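Local structure of hypothetical protein (Staphylococcus aureus subsp. aureus, 2IL5) at residues Glu10-Glu15 / Gln141-Tyr146; Leu21-Pro26 / Lys160-Ile165; Lys51-Asp56 / Tyr63-Gln68; Val90-Gly95 / Asp104-Glu109. The protein is of unknown function but belongs to the family of Activator of Hsp90 ATPase homolog 1-like proteins, whose Bet v 1-like fold often encloses a ligand-binding cavity. All coordinates share one frame; numbering follows the deposited sequence.

Interaction 1. Residues Glu10-Glu15 / Gln141-Tyr146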
loop_
_atom_site.group_PDB
_atom_site.type_symbol
_atom_site.label_atom_id
_atom_site.label_comp_id
_atom_site.label_asym_id
_atom_site.label_seq_id
_atom_site.Cartn_x
_atom_site.Cartn_y
_atom_site.Cartn_z
ATOM N N GLU A 10 20.944 12.376 -6.569
ATOM C CA GLU A 10 20.014 13.391 -7.089
ATOM C C GLU A 10 18.524 12.982 -7.094
ATOM O O GLU A 10 17.649 13.812 -7.333
ATOM C CB GLU A 10 20.490 13.881 -8.465
ATOM C CG GLU A 10 21.799 14.679 -8.388
ATOM C CD GLU A 10 22.221 15.316 -9.713
ATOM O OE1 GLU A 10 21.386 15.423 -10.639
ATOM O OE2 GLU A 10 23.399 15.721 -9.826
ATOM N N ASN A 11 18.261 11.707 -6.833
ATOM C CA ASN A 11 16.913 11.186 -6.740
ATOM C C ASN A 11 16.282 11.634 -5.439
ATOM O O ASN A 11 16.924 11.538 -4.382
ATOM C CB ASN A 11 16.924 9.669 -6.772
ATOM C CG ASN A 11 17.295 9.094 -8.142
ATOM O OD1 ASN A 11 17.390 9.802 -9.156
ATOM N ND2 ASN A 11 17.498 7.780 -8.168
ATOM N N GLU A 12 15.039 12.124 -5.520
ATOM C CA GLU A 12 14.313 12.639 -4.354
ATOM C C GLU A 12 13.073 11.809 -4.164
ATOM O O GLU A 12 12.641 11.125 -5.088
ATOM C CB GLU A 12 13.901 14.107 -4.530
ATOM C CG GLU A 12 15.046 15.063 -4.706
ATOM C CD GLU A 12 14.624 16.378 -5.363
ATOM O OE1 GLU A 12 13.417 16.697 -5.403
ATOM O OE2 GLU A 12 15.512 17.113 -5.839
ATOM N N HIS A 13 12.513 11.901 -2.955
ATOM C CA HIS A 13 11.362 11.141 -2.545
ATOM C C HIS A 13 10.079 11.894 -2.838
ATOM O O HIS A 13 10.026 13.099 -2.708
ATOM C CB HIS A 13 11.421 10.881 -1.037
ATOM C CG HIS A 13 12.555 9.988 -0.612
ATOM N ND1 HIS A 13 12.511 8.612 -0.733
ATOM C CD2 HIS A 13 13.734 10.270 -0.010
ATOM C CE1 HIS A 13 13.630 8.093 -0.261
ATOM N NE2 HIS A 13 14.386 9.076 0.190
ATOM N N VAL A 14 9.034 11.184 -3.238
ATOM C CA VAL A 14 7.719 11.716 -2.996
ATOM C C VAL A 14 7.108 11.018 -1.769
ATOM O O VAL A 14 7.376 9.839 -1.505
ATOM C CB VAL A 14 6.783 11.754 -4.236
ATOM C CG1 VAL A 14 7.498 12.417 -5.434
ATOM C CG2 VAL A 14 6.307 10.425 -4.591
ATOM N N GLU A 15 6.281 11.785 -1.059
ATOM C CA GLU A 15 5.583 11.331 0.087
ATOM C C GLU A 15 4.089 11.508 -0.065
ATOM O O GLU A 15 3.613 12.580 -0.423
ATOM C CB GLU A 15 6.115 12.055 1.336
ATOM C CG GLU A 15 7.572 11.735 1.556
ATOM C CD GLU A 15 8.198 12.507 2.667
ATOM O OE1 GLU A 15 8.400 13.720 2.518
ATOM O OE2 GLU A 15 8.515 11.900 3.712
ATOM N N GLN A 141 7.990 18.445 -12.137
ATOM C CA GLN A 141 6.793 17.972 -12.809
ATOM C C GLN A 141 6.616 16.453 -12.801
ATOM O O GLN A 141 5.499 15.985 -12.654
ATOM C CB GLN A 141 6.661 18.586 -14.240
ATOM C CG GLN A 141 6.612 20.160 -14.158
ATOM C CD GLN A 141 6.648 20.965 -15.515
ATOM O OE1 GLN A 141 6.024 22.046 -15.605
ATOM N NE2 GLN A 141 7.396 20.471 -16.531
ATOM N N LYS A 142 7.705 15.691 -12.999
ATOM C CA LYS A 142 7.677 14.229 -12.905
ATOM C C LYS A 142 7.322 13.726 -11.470
ATOM O O LYS A 142 6.623 12.744 -11.338
ATOM C CB LYS A 142 9.023 13.617 -13.310
ATOM C CG LYS A 142 9.000 12.081 -13.299
ATOM C CD LYS A 142 10.303 11.428 -13.688
ATOM C CE LYS A 142 10.203 9.877 -13.636
ATOM N NZ LYS A 142 11.549 9.300 -13.764
ATOM N N LYS A 143 7.814 14.387 -10.421
ATOM C CA LYS A 143 7.455 14.029 -9.035
ATOM C C LYS A 143 6.011 14.367 -8.677
ATOM O O LYS A 143 5.387 13.621 -7.960
ATOM C CB LYS A 143 8.377 14.677 -8.025
ATOM C CG LYS A 143 9.834 14.279 -8.233
ATOM C CD LYS A 143 10.712 15.339 -7.599
ATOM C CE LYS A 143 10.513 15.310 -6.136
ATOM N NZ LYS A 143 10.888 16.647 -5.616
ATOM N N LYS A 144 5.507 15.493 -9.177
ATOM C CA LYS A 144 4.124 15.845 -9.019
ATOM C C LYS A 144 3.158 14.836 -9.690
ATOM O O LYS A 144 2.185 14.430 -9.072
ATOM C CB LYS A 144 3.895 17.280 -9.508
ATOM C CG LYS A 144 2.445 17.730 -9.531
ATOM C CD LYS A 144 1.987 18.393 -8.225
ATOM C CE LYS A 144 1.618 17.357 -7.117
ATOM N NZ LYS A 144 0.378 17.723 -6.332
ATOM N N GLU A 145 3.447 14.441 -10.926
ATOM C CA GLU A 145 2.683 13.429 -11.678
ATOM C C GLU A 145 2.707 12.093 -10.948
ATOM O O GLU A 145 1.699 11.400 -10.863
ATOM C CB GLU A 145 3.283 13.212 -13.085
ATOM C CG GLU A 145 2.651 13.960 -14.219
ATOM C CD GLU A 145 3.669 14.512 -15.248
ATOM O OE1 GLU A 145 4.676 13.828 -15.599
ATOM O OE2 GLU A 145 3.449 15.664 -15.693
ATOM N N TYR A 146 3.894 11.713 -10.508
ATOM C CA TYR A 146 4.094 10.487 -9.729
ATOM C C TYR A 146 3.309 10.491 -8.382
ATOM O O TYR A 146 2.612 9.529 -8.075
ATOM C CB TYR A 146 5.609 10.189 -9.529
ATOM C CG TYR A 146 5.824 8.887 -8.836
ATOM C CD1 TYR A 146 5.597 7.676 -9.499
ATOM C CD2 TYR A 146 6.193 8.851 -7.495
ATOM C CE1 TYR A 146 5.761 6.463 -8.835
ATOM C CE2 TYR A 146 6.344 7.648 -6.815
ATOM C CZ TYR A 146 6.136 6.460 -7.480
ATOM O OH TYR A 146 6.319 5.266 -6.797
#
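Val-14 and Tyr-146 meet where the edge strand 12-22 packs against helix 136-166, the long C-terminal helix that the curved antiparallel sheet grips in the Bet v 1-like, or helix-grip, fold. Strand and helix segments run in broadly the same direction, their axes 32° apart and 8.9 Å at closest approach. Val-14 points at the helix and divides its methyls between two residues one turn apart. Val-14 CG2 comes to the edge of the Tyr-146 ring, near the ring plane and 3.3 Å from Tyr-146 CD2. Val-14 CG1 rests 3.5 Å from Lys-143 CB, the valine and lysine side chains running antiparallel past one another. Tyr-146 holds its CG anti to the backbone N (chi1 -175°), which carries the ring toward the sheet; there its hydroxyl is hydrogen-bonded to Ser-126 and Tyr-124. Lys-143 sets out past the valine and then bends at chi3 (66°), turning its ammonium group toward Glu-12. The extended, solvent-exposed glutamate lies roughly perpendicular to the lysine chain. Their salt bridge is modelled with Lys-143 NZ 2.5 Å from Glu-12 OE1, almost in line with the CD-OE1 bond.

Interaction 2. Residues Leu21-Pro26 / Lys160-Ile165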
loop_
_atom_site.group_PDB
_atom_site.type_symbol
_atom_site.label_atom_id
_atom_site.label_comp_id
_atom_site.label_asym_id
_atom_site.label_seq_id
_atom_site.Cartn_x
_atom_site.Cartn_y
_atom_site.Cartn_z
ATOM N N LEU A 21 -11.277 7.859 7.761
ATOM C CA LEU A 21 -12.155 7.577 8.926
ATOM C C LEU A 21 -13.206 6.508 8.561
ATOM O O LEU A 21 -13.995 6.688 7.646
ATOM C CB LEU A 21 -12.857 8.851 9.412
ATOM C CG LEU A 21 -11.993 10.019 9.926
ATOM C CD1 LEU A 21 -12.867 11.246 10.220
ATOM C CD2 LEU A 21 -11.203 9.672 11.167
ATOM N N TYR A 22 -13.171 5.378 9.265
ATOM C CA TYR A 22 -14.109 4.290 9.028
ATOM C C TYR A 22 -14.908 4.047 10.277
ATOM O O TYR A 22 -14.448 4.368 11.373
ATOM C CB TYR A 22 -13.370 3.005 8.658
ATOM C CG TYR A 22 -12.523 3.139 7.435
ATOM C CD1 TYR A 22 -11.124 2.999 7.499
ATOM C CD2 TYR A 22 -13.111 3.449 6.201
ATOM C CE1 TYR A 22 -10.345 3.141 6.350
ATOM C CE2 TYR A 22 -12.354 3.590 5.066
ATOM C CZ TYR A 22 -10.963 3.435 5.142
ATOM O OH TYR A 22 -10.238 3.574 3.983
ATOM N N LYS A 23 -16.089 3.465 10.093
ATOM C CA LYS A 23 -16.924 2.980 11.181
ATOM C C LYS A 23 -16.416 1.646 11.760
ATOM O O LYS A 23 -16.745 1.283 12.886
ATOM C CB LYS A 23 -18.369 2.798 10.688
ATOM C CG LYS A 23 -18.475 1.722 9.598
ATOM C CD LYS A 23 -19.870 1.531 9.081
ATOM C CE LYS A 23 -19.832 0.650 7.850
ATOM N NZ LYS A 23 -20.976 0.930 6.935
ATOM N N PHE A 24 -15.655 0.900 10.968
ATOM C CA PHE A 24 -15.093 -0.383 11.409
ATOM C C PHE A 24 -14.148 -0.235 12.592
ATOM O O PHE A 24 -13.503 0.789 12.704
ATOM C CB PHE A 24 -14.301 -1.002 10.267
ATOM C CG PHE A 24 -15.064 -1.112 9.007
ATOM C CD1 PHE A 24 -16.243 -1.850 8.959
ATOM C CD2 PHE A 24 -14.612 -0.486 7.857
ATOM C CE1 PHE A 24 -16.969 -1.951 7.760
ATOM C CE2 PHE A 24 -15.322 -0.586 6.665
ATOM C CZ PHE A 24 -16.491 -1.320 6.615
ATOM N N SER A 25 -14.075 -1.264 13.446
ATOM C CA SER A 25 -13.077 -1.353 14.530
ATOM C C SER A 25 -11.609 -1.402 14.000
ATOM O O SER A 25 -11.372 -1.902 12.884
ATOM C CB SER A 25 -13.358 -2.569 15.422
ATOM O OG SER A 25 -12.995 -3.773 14.768
ATOM N N PRO A 26 -10.634 -0.859 14.777
ATOM C CA PRO A 26 -9.212 -0.911 14.368
ATOM C C PRO A 26 -8.783 -2.315 14.016
ATOM O O PRO A 26 -8.090 -2.521 13.037
ATOM C CB PRO A 26 -8.467 -0.420 15.618
ATOM C CG PRO A 26 -9.406 0.539 16.219
ATOM C CD PRO A 26 -10.794 -0.102 16.030
ATOM N N LYS A 160 -11.587 -0.029 -2.302
ATOM C CA LYS A 160 -11.678 -1.471 -2.436
ATOM C C LYS A 160 -11.514 -2.233 -1.105
ATOM O O LYS A 160 -12.305 -3.104 -0.785
ATOM C CB LYS A 160 -10.653 -1.931 -3.438
ATOM C CG LYS A 160 -10.748 -3.371 -3.780
ATOM C CD LYS A 160 -10.802 -3.537 -5.276
ATOM C CE LYS A 160 -9.463 -3.472 -5.985
ATOM N NZ LYS A 160 -9.840 -3.712 -7.450
HETATM N N MSE A 161 -10.474 -1.925 -0.345
HETATM C CA MSE A 161 -10.330 -2.443 0.996
HETATM C C MSE A 161 -11.600 -2.217 1.852
HETATM O O MSE A 161 -11.982 -3.084 2.630
HETATM C CB MSE A 161 -9.100 -1.827 1.688
HETATM C CG MSE A 161 -8.810 -2.389 3.107
HETATM SE SE MSE A 161 -7.772 -1.093 4.134
HETATM C CE MSE A 161 -9.120 0.225 4.581
ATOM N N TYR A 162 -12.223 -1.051 1.720
ATOM C CA TYR A 162 -13.418 -0.729 2.479
ATOM C C TYR A 162 -14.601 -1.725 2.238
ATOM O O TYR A 162 -15.233 -2.161 3.197
ATOM C CB TYR A 162 -13.848 0.728 2.237
ATOM C CG TYR A 162 -15.175 1.073 2.899
ATOM C CD1 TYR A 162 -15.218 1.665 4.166
ATOM C CD2 TYR A 162 -16.394 0.773 2.272
ATOM C CE1 TYR A 162 -16.448 1.967 4.784
ATOM C CE2 TYR A 162 -17.607 1.064 2.882
ATOM C CZ TYR A 162 -17.622 1.660 4.138
ATOM O OH TYR A 162 -18.832 1.949 4.737
ATOM N N HIS A 163 -14.871 -2.062 0.973
ATOM C CA HIS A 163 -15.912 -3.020 0.609
ATOM C C HIS A 163 -15.562 -4.445 0.982
ATOM O O HIS A 163 -16.435 -5.191 1.368
ATOM C CB HIS A 163 -16.250 -2.932 -0.868
ATOM C CG HIS A 163 -16.846 -1.620 -1.261
ATOM N ND1 HIS A 163 -18.199 -1.359 -1.168
ATOM C CD2 HIS A 163 -16.274 -0.490 -1.738
ATOM C CE1 HIS A 163 -18.435 -0.126 -1.585
ATOM N NE2 HIS A 163 -17.281 0.425 -1.932
ATOM N N VAL A 164 -14.292 -4.822 0.906
ATOM C CA VAL A 164 -13.865 -6.138 1.371
ATOM C C VAL A 164 -14.167 -6.259 2.867
ATOM O O VAL A 164 -14.604 -7.314 3.331
ATOM C CB VAL A 164 -12.356 -6.369 1.122
ATOM C CG1 VAL A 164 -11.824 -7.586 1.941
ATOM C CG2 VAL A 164 -12.059 -6.501 -0.380
ATOM N N ILE A 165 -13.943 -5.185 3.628
ATOM C CA ILE A 165 -14.282 -5.199 5.055
ATOM C C ILE A 165 -15.815 -5.211 5.287
ATOM O O ILE A 165 -16.325 -6.015 6.071
ATOM C CB ILE A 165 -13.588 -4.053 5.855
ATOM C CG1 ILE A 165 -12.074 -4.100 5.695
ATOM C CG2 ILE A 165 -13.930 -4.163 7.358
ATOM C CD1 ILE A 165 -11.370 -2.792 6.068
#
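The Phe-24 ring takes Ile-165 over the centre of one face: CG2 of Ile-165 stands 3.5 Å from the ring centroid and only 7° off the normal, a well-centred CH-pi contact. On the opposite face lies CG of its own neighbour Lys-23, offset toward the rim, while Tyr-162 CD1 meets the ring at its edge, 3.4 Å from Phe-24 CE2. Tyr-162 in turn receives Phe-24 CZ over one face and Tyr-22 CD2 at its edge, its plane inclined 50° to that of Phe-24. These three rings form an aromatic cluster between the end of strand 12-22 and the last turns of helix 136-166 in the helix-grip fold; helix 26-32, N-capped by Ser-25, adds Val-29 against both Tyr-22 and Phe-24. Selenomethionine Met-161 bends at chi3 (75°), bringing its CE methyl 3.6 Å from Tyr-22 OH and equally close to the ring atom CE1. At the exposed side the extended Lys-23 lies across the end of the Tyr-162 side chain, and its NZ gives a weak hydrogen bond to Tyr-162 OH at 3.2 Å.

Interaction 3. Residues Lys51-Asp56 / Tyr63-Gln68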
loop_
_atom_site.group_PDB
_atom_site.type_symbol
_atom_site.label_atom_id
_atom_site.label_comp_id
_atom_site.label_asym_id
_atom_site.label_seq_id
_atom_site.Cartn_x
_atom_site.Cartn_y
_atom_site.Cartn_z
ATOM N N LYS A 51 -3.121 -13.793 -9.261
ATOM C CA LYS A 51 -2.524 -15.016 -9.788
ATOM C C LYS A 51 -1.924 -15.839 -8.663
ATOM O O LYS A 51 -2.229 -17.017 -8.506
ATOM C CB LYS A 51 -1.399 -14.665 -10.746
ATOM C CG LYS A 51 -1.783 -14.393 -12.135
ATOM C CD LYS A 51 -0.581 -14.608 -13.024
ATOM C CE LYS A 51 -0.398 -16.096 -13.382
ATOM N NZ LYS A 51 -1.540 -16.676 -14.191
ATOM N N GLU A 52 -1.023 -15.208 -7.914
ATOM C CA GLU A 52 -0.471 -15.776 -6.683
ATOM C C GLU A 52 -0.448 -14.707 -5.620
ATOM O O GLU A 52 -0.176 -13.536 -5.901
ATOM C CB GLU A 52 0.978 -16.242 -6.849
ATOM C CG GLU A 52 1.303 -17.200 -7.977
ATOM C CD GLU A 52 2.823 -17.421 -8.104
ATOM O OE1 GLU A 52 3.540 -17.324 -7.074
ATOM O OE2 GLU A 52 3.291 -17.684 -9.238
ATOM N N ILE A 53 -0.698 -15.133 -4.386
ATOM C CA ILE A 53 -0.317 -14.381 -3.198
ATOM C C ILE A 53 0.273 -15.315 -2.121
ATOM O O ILE A 53 -0.353 -16.298 -1.709
ATOM C CB ILE A 53 -1.503 -13.536 -2.643
ATOM C CG1 ILE A 53 -1.081 -12.796 -1.361
ATOM C CG2 ILE A 53 -2.767 -14.426 -2.471
ATOM C CD1 ILE A 53 -2.001 -11.712 -0.912
ATOM N N GLU A 54 1.478 -14.969 -1.666
ATOM C CA GLU A 54 2.105 -15.545 -0.479
ATOM C C GLU A 54 2.344 -14.379 0.454
ATOM O O GLU A 54 2.803 -13.331 0.021
ATOM C CB GLU A 54 3.462 -16.188 -0.818
ATOM C CG GLU A 54 3.398 -17.476 -1.637
ATOM C CD GLU A 54 4.680 -17.731 -2.455
ATOM O OE1 GLU A 54 4.563 -17.930 -3.690
ATOM O OE2 GLU A 54 5.797 -17.726 -1.883
ATOM N N ALA A 55 2.005 -14.554 1.725
ATOM C CA ALA A 55 2.295 -13.565 2.756
ATOM C C ALA A 55 2.702 -14.293 4.021
ATOM O O ALA A 55 1.924 -15.107 4.549
ATOM C CB ALA A 55 1.078 -12.647 3.022
ATOM N N ASP A 56 3.926 -14.020 4.479
ATOM C CA ASP A 56 4.387 -14.456 5.804
ATOM C C ASP A 56 4.310 -13.291 6.810
ATOM O O ASP A 56 5.275 -12.540 7.019
ATOM C CB ASP A 56 5.790 -15.076 5.714
ATOM C CG ASP A 56 6.310 -15.554 7.060
ATOM O OD1 ASP A 56 5.481 -15.894 7.932
ATOM O OD2 ASP A 56 7.551 -15.578 7.243
ATOM N N TYR A 63 6.273 -10.984 1.654
ATOM C CA TYR A 63 5.059 -11.215 0.912
ATOM C C TYR A 63 5.358 -11.112 -0.579
ATOM O O TYR A 63 6.269 -10.375 -1.001
ATOM C CB TYR A 63 3.901 -10.290 1.343
ATOM C CG TYR A 63 4.097 -8.863 0.904
ATOM C CD1 TYR A 63 4.763 -7.941 1.720
ATOM C CD2 TYR A 63 3.658 -8.445 -0.356
ATOM C CE1 TYR A 63 4.966 -6.631 1.291
ATOM C CE2 TYR A 63 3.860 -7.162 -0.802
ATOM C CZ TYR A 63 4.504 -6.244 0.019
ATOM O OH TYR A 63 4.699 -4.959 -0.451
ATOM N N ARG A 64 4.602 -11.889 -1.366
ATOM C CA ARG A 64 4.740 -11.884 -2.814
ATOM C C ARG A 64 3.378 -11.958 -3.532
ATOM O O ARG A 64 2.659 -12.953 -3.420
ATOM C CB ARG A 64 5.650 -13.019 -3.254
ATOM C CG ARG A 64 5.953 -12.974 -4.702
ATOM C CD ARG A 64 6.759 -14.185 -5.121
ATOM N NE ARG A 64 7.231 -14.036 -6.502
ATOM C CZ ARG A 64 6.692 -14.675 -7.527
ATOM N NH1 ARG A 64 7.153 -14.493 -8.755
ATOM N NH2 ARG A 64 5.683 -15.506 -7.316
ATOM N N ILE A 65 3.036 -10.891 -4.249
ATOM C CA ILE A 65 1.769 -10.792 -4.974
ATOM C C ILE A 65 2.053 -10.747 -6.477
ATOM O O ILE A 65 2.866 -9.929 -6.948
ATOM C CB ILE A 65 0.977 -9.535 -4.554
ATOM C CG1 ILE A 65 0.660 -9.594 -3.052
ATOM C CG2 ILE A 65 -0.262 -9.370 -5.443
ATOM C CD1 ILE A 65 0.046 -8.342 -2.444
ATOM N N VAL A 66 1.404 -11.664 -7.206
ATOM C CA VAL A 66 1.435 -11.711 -8.674
ATOM C C VAL A 66 0.025 -11.377 -9.209
ATOM O O VAL A 66 -0.947 -12.056 -8.908
ATOM C CB VAL A 66 1.904 -13.089 -9.157
ATOM C CG1 VAL A 66 2.075 -13.112 -10.640
ATOM C CG2 VAL A 66 3.214 -13.480 -8.461
ATOM N N ASP A 67 -0.078 -10.290 -9.957
ATOM C CA ASP A 67 -1.352 -9.753 -10.395
ATOM C C ASP A 67 -1.399 -9.774 -11.917
ATOM O O ASP A 67 -0.473 -9.272 -12.584
ATOM C CB ASP A 67 -1.553 -8.318 -9.884
ATOM C CG ASP A 67 -2.981 -7.818 -10.095
ATOM O OD1 ASP A 67 -3.936 -8.458 -9.594
ATOM O OD2 ASP A 67 -3.159 -6.785 -10.762
ATOM N N GLN A 68 -2.481 -10.368 -12.440
ATOM C CA GLN A 68 -2.777 -10.433 -13.866
ATOM C C GLN A 68 -3.177 -9.085 -14.481
ATOM O O GLN A 68 -4.177 -8.483 -14.110
ATOM C CB GLN A 68 -3.883 -11.466 -14.110
ATOM C CG GLN A 68 -4.102 -11.855 -15.579
ATOM C CD GLN A 68 -2.905 -12.542 -16.172
ATOM O OE1 GLN A 68 -2.163 -11.953 -16.964
ATOM N NE2 GLN A 68 -2.692 -13.787 -15.779
#
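Lys-51 opens the pairing with its backbone N, which donates to Val-66 O at 2.8 Å. Its CB and CD lie against CG1 of Val-66, and beyond CD the chain bends twice, staying near Gln-68. Glu-52 N reaches back to the same Val-66 O in a longer, weak bond of 3.3 Å, so one carbonyl takes two successive N-H groups. Two residues facing one in this way make a classic beta bulge, here in the hairpin of strands 50-55 and 62-68 at an outer edge of the seven-stranded antiparallel sheet. Regular pairing resumes at once: Val-66 N returns to Glu-52 O in a nearly straight bond (176°). The Glu-52 side chain runs alongside Val-66, Glu-52 CB 3.9 Å from Val-66 CG2, and its carboxylate forms a salt bridge with Arg-64, Glu-52 OE1 to Arg-64 NH2 2.8 Å. A chi1 of -174° swings the arginine chain to the far side of its own N; extended as far as NE, it presents the edge of its guanidinium, with the two planar groups turned 47° apart. Ile-53 points to the other face and lies alongside Ile-65, CG1 to CG1 4.0 Å, where Leu-39 and Phe-43 add apolar cover. Glu-54 forms the second hydrogen-bonded pair, exchanging N-H and carbonyl with Arg-64; Arg-64 N to Glu-54 O measures 2.7 Å. Ala-55, on the isoleucine face, sets its CB 4.0 Å from Tyr-63 CB.

Interaction 4. Residues Val90-Gly95 / Asp104-Glu109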
loop_
_atom_site.group_PDB
_atom_site.type_symbol
_atom_site.label_atom_id
_atom_site.label_comp_id
_atom_site.label_asym_id
_atom_site.label_seq_id
_atom_site.Cartn_x
_atom_site.Cartn_y
_atom_site.Cartn_z
ATOM N N VAL A 90 1.258 -0.970 11.098
ATOM C CA VAL A 90 1.999 -1.727 10.108
ATOM C C VAL A 90 3.048 -0.813 9.410
ATOM O O VAL A 90 2.713 0.259 8.897
ATOM C CB VAL A 90 1.048 -2.384 9.031
ATOM C CG1 VAL A 90 1.861 -3.166 8.005
ATOM C CG2 VAL A 90 0.014 -3.289 9.667
ATOM N N LYS A 91 4.310 -1.230 9.471
ATOM C CA LYS A 91 5.395 -0.724 8.616
ATOM C C LYS A 91 5.841 -1.855 7.689
ATOM O O LYS A 91 6.210 -2.950 8.137
ATOM C CB LYS A 91 6.576 -0.223 9.426
ATOM C CG LYS A 91 7.706 0.432 8.618
ATOM C CD LYS A 91 8.826 0.880 9.634
ATOM C CE LYS A 91 10.123 1.404 9.007
ATOM N NZ LYS A 91 9.818 2.188 7.723
HETATM N N MSE A 92 5.762 -1.593 6.391
HETATM C CA MSE A 92 6.119 -2.561 5.406
HETATM C C MSE A 92 6.855 -1.883 4.243
HETATM O O MSE A 92 6.813 -0.641 4.097
HETATM C CB MSE A 92 4.873 -3.348 4.947
HETATM C CG MSE A 92 3.821 -2.540 4.247
HETATM SE SE MSE A 92 2.153 -3.426 4.009
HETATM C CE MSE A 92 2.794 -4.857 2.873
ATOM N N THR A 93 7.572 -2.698 3.463
ATOM C CA THR A 93 8.137 -2.258 2.196
ATOM C C THR A 93 7.329 -2.716 0.960
ATOM O O THR A 93 6.614 -3.760 0.962
ATOM C CB THR A 93 9.602 -2.669 1.985
ATOM O OG1 THR A 93 9.673 -4.033 1.570
ATOM C CG2 THR A 93 10.452 -2.444 3.214
ATOM N N ILE A 94 7.425 -1.869 -0.059
ATOM C CA ILE A 94 7.069 -2.183 -1.452
ATOM C C ILE A 94 8.408 -2.215 -2.167
ATOM O O ILE A 94 9.095 -1.214 -2.273
ATOM C CB ILE A 94 6.195 -1.117 -2.069
ATOM C CG1 ILE A 94 4.851 -1.074 -1.372
ATOM C CG2 ILE A 94 5.946 -1.432 -3.561
ATOM C CD1 ILE A 94 3.764 -1.941 -2.090
ATOM N N GLY A 95 8.834 -3.396 -2.576
ATOM C CA GLY A 95 10.212 -3.558 -3.012
ATOM C C GLY A 95 10.996 -4.371 -2.020
ATOM O O GLY A 95 10.812 -4.289 -0.806
ATOM N N ASP A 104 10.072 1.170 -1.736
ATOM C CA ASP A 104 9.114 2.078 -1.193
ATOM C C ASP A 104 8.750 1.657 0.250
ATOM O O ASP A 104 8.816 0.493 0.637
ATOM C CB ASP A 104 7.870 2.137 -2.047
ATOM C CG ASP A 104 8.173 2.379 -3.539
ATOM O OD1 ASP A 104 9.243 2.958 -3.888
ATOM O OD2 ASP A 104 7.278 2.014 -4.351
ATOM N N VAL A 105 8.339 2.657 1.006
ATOM C CA VAL A 105 8.011 2.504 2.409
ATOM C C VAL A 105 6.542 2.803 2.579
ATOM O O VAL A 105 6.069 3.801 2.110
ATOM C CB VAL A 105 8.905 3.456 3.299
ATOM C CG1 VAL A 105 8.289 3.680 4.685
ATOM C CG2 VAL A 105 10.360 2.908 3.376
ATOM N N ILE A 106 5.838 1.906 3.248
ATOM C CA ILE A 106 4.496 2.172 3.790
ATOM C C ILE A 106 4.520 2.180 5.333
ATOM O O ILE A 106 5.041 1.270 5.947
ATOM C CB ILE A 106 3.487 1.089 3.297
ATOM C CG1 ILE A 106 3.148 1.343 1.809
ATOM C CG2 ILE A 106 2.206 1.061 4.179
ATOM C CD1 ILE A 106 2.261 0.230 1.150
ATOM N N GLU A 107 3.985 3.226 5.951
ATOM C CA GLU A 107 3.766 3.227 7.414
ATOM C C GLU A 107 2.320 3.620 7.637
ATOM O O GLU A 107 1.898 4.668 7.186
ATOM C CB GLU A 107 4.716 4.154 8.131
ATOM C CG GLU A 107 6.171 3.746 7.928
ATOM C CD GLU A 107 7.194 4.702 8.464
ATOM O OE1 GLU A 107 6.848 5.837 8.851
ATOM O OE2 GLU A 107 8.392 4.296 8.535
ATOM N N VAL A 108 1.551 2.732 8.262
ATOM C CA VAL A 108 0.138 2.958 8.427
ATOM C C VAL A 108 -0.261 2.714 9.901
ATOM O O VAL A 108 -0.018 1.650 10.465
ATOM C CB VAL A 108 -0.739 2.150 7.381
ATOM C CG1 VAL A 108 -0.555 0.659 7.543
ATOM C CG2 VAL A 108 -2.248 2.544 7.501
ATOM N N GLU A 109 -0.857 3.740 10.512
ATOM C CA GLU A 109 -1.298 3.660 11.879
ATOM C C GLU A 109 -2.833 3.678 12.002
ATOM O O GLU A 109 -3.509 4.414 11.290
ATOM C CB GLU A 109 -0.648 4.774 12.705
ATOM C CG GLU A 109 -0.327 4.310 14.120
ATOM C CD GLU A 109 0.412 5.325 14.967
ATOM O OE1 GLU A 109 0.853 6.386 14.455
ATOM O OE2 GLU A 109 0.579 5.020 16.170
#
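Lys-91 is trans about CA-CB (chi1 -175°), whereas Glu-107 has CG anti to its carbonyl carbon (chi1 -61°); from this non-hydrogen-bonded pair, these torsions let the two chains run side by side, CG to CG 3.7 Å. A turn at the last torsion of the lysine then swings NZ over to Glu-107 OE2, which it meets at 2.7 Å on the anti lone pair, completing a salt bridge. The two residues belong to strands 89-94 and 104-112, which form an antiparallel hairpin in the middle of the sheet of the helix-grip fold, with paired hydrogen bonds at Val-90/Val-108, Met-92/Ile-106 and Ile-94/Asp-104. On the opposite face selenomethionine Met-92 lies along Ile-106, Met-92 CG 3.8 Å from Ile-106 CB, and both touch Trp-33. Ile-106 CD1 also reaches Ile-94 CG1, at 3.8 Å. Across from Ile-94, Asp-104 sets its CB 3.7 Å from Ile-94 CB, while its carboxylate is taken up by Ser-126 and Tyr-124 of the neighbouring strand. The Ile-94 N-H approaches Asp-104 O from above the carbonyl plane. Thr-93 OG1 donates to Gly-95 O at 2.6 Å.

How the interactions relate
One sheet carries all four contacts. Interactions 1 and 2 join the same strand and the same helix at places whose centres lie 30 Å apart, on opposite sides of the chain's centre; interactions 3 and 4 are successive hairpins inside the loops that interactions 1 and 2 close. The hairpins meet through Tyr-63, whose OH lies 2.7 Å from Thr-93 O, a probable hydrogen bond, and whose CE1 is 3.2 Å from Met-92 CE. Interaction 1 touches interaction 4 more loosely, Tyr-146 OH to Asp-104 OD2 4.2 Å. A bound sodium ion lies about 4 Å from the Ile-94 side chain, about 6 Å from that of Tyr-63 and about 10 Å from that of Tyr-146.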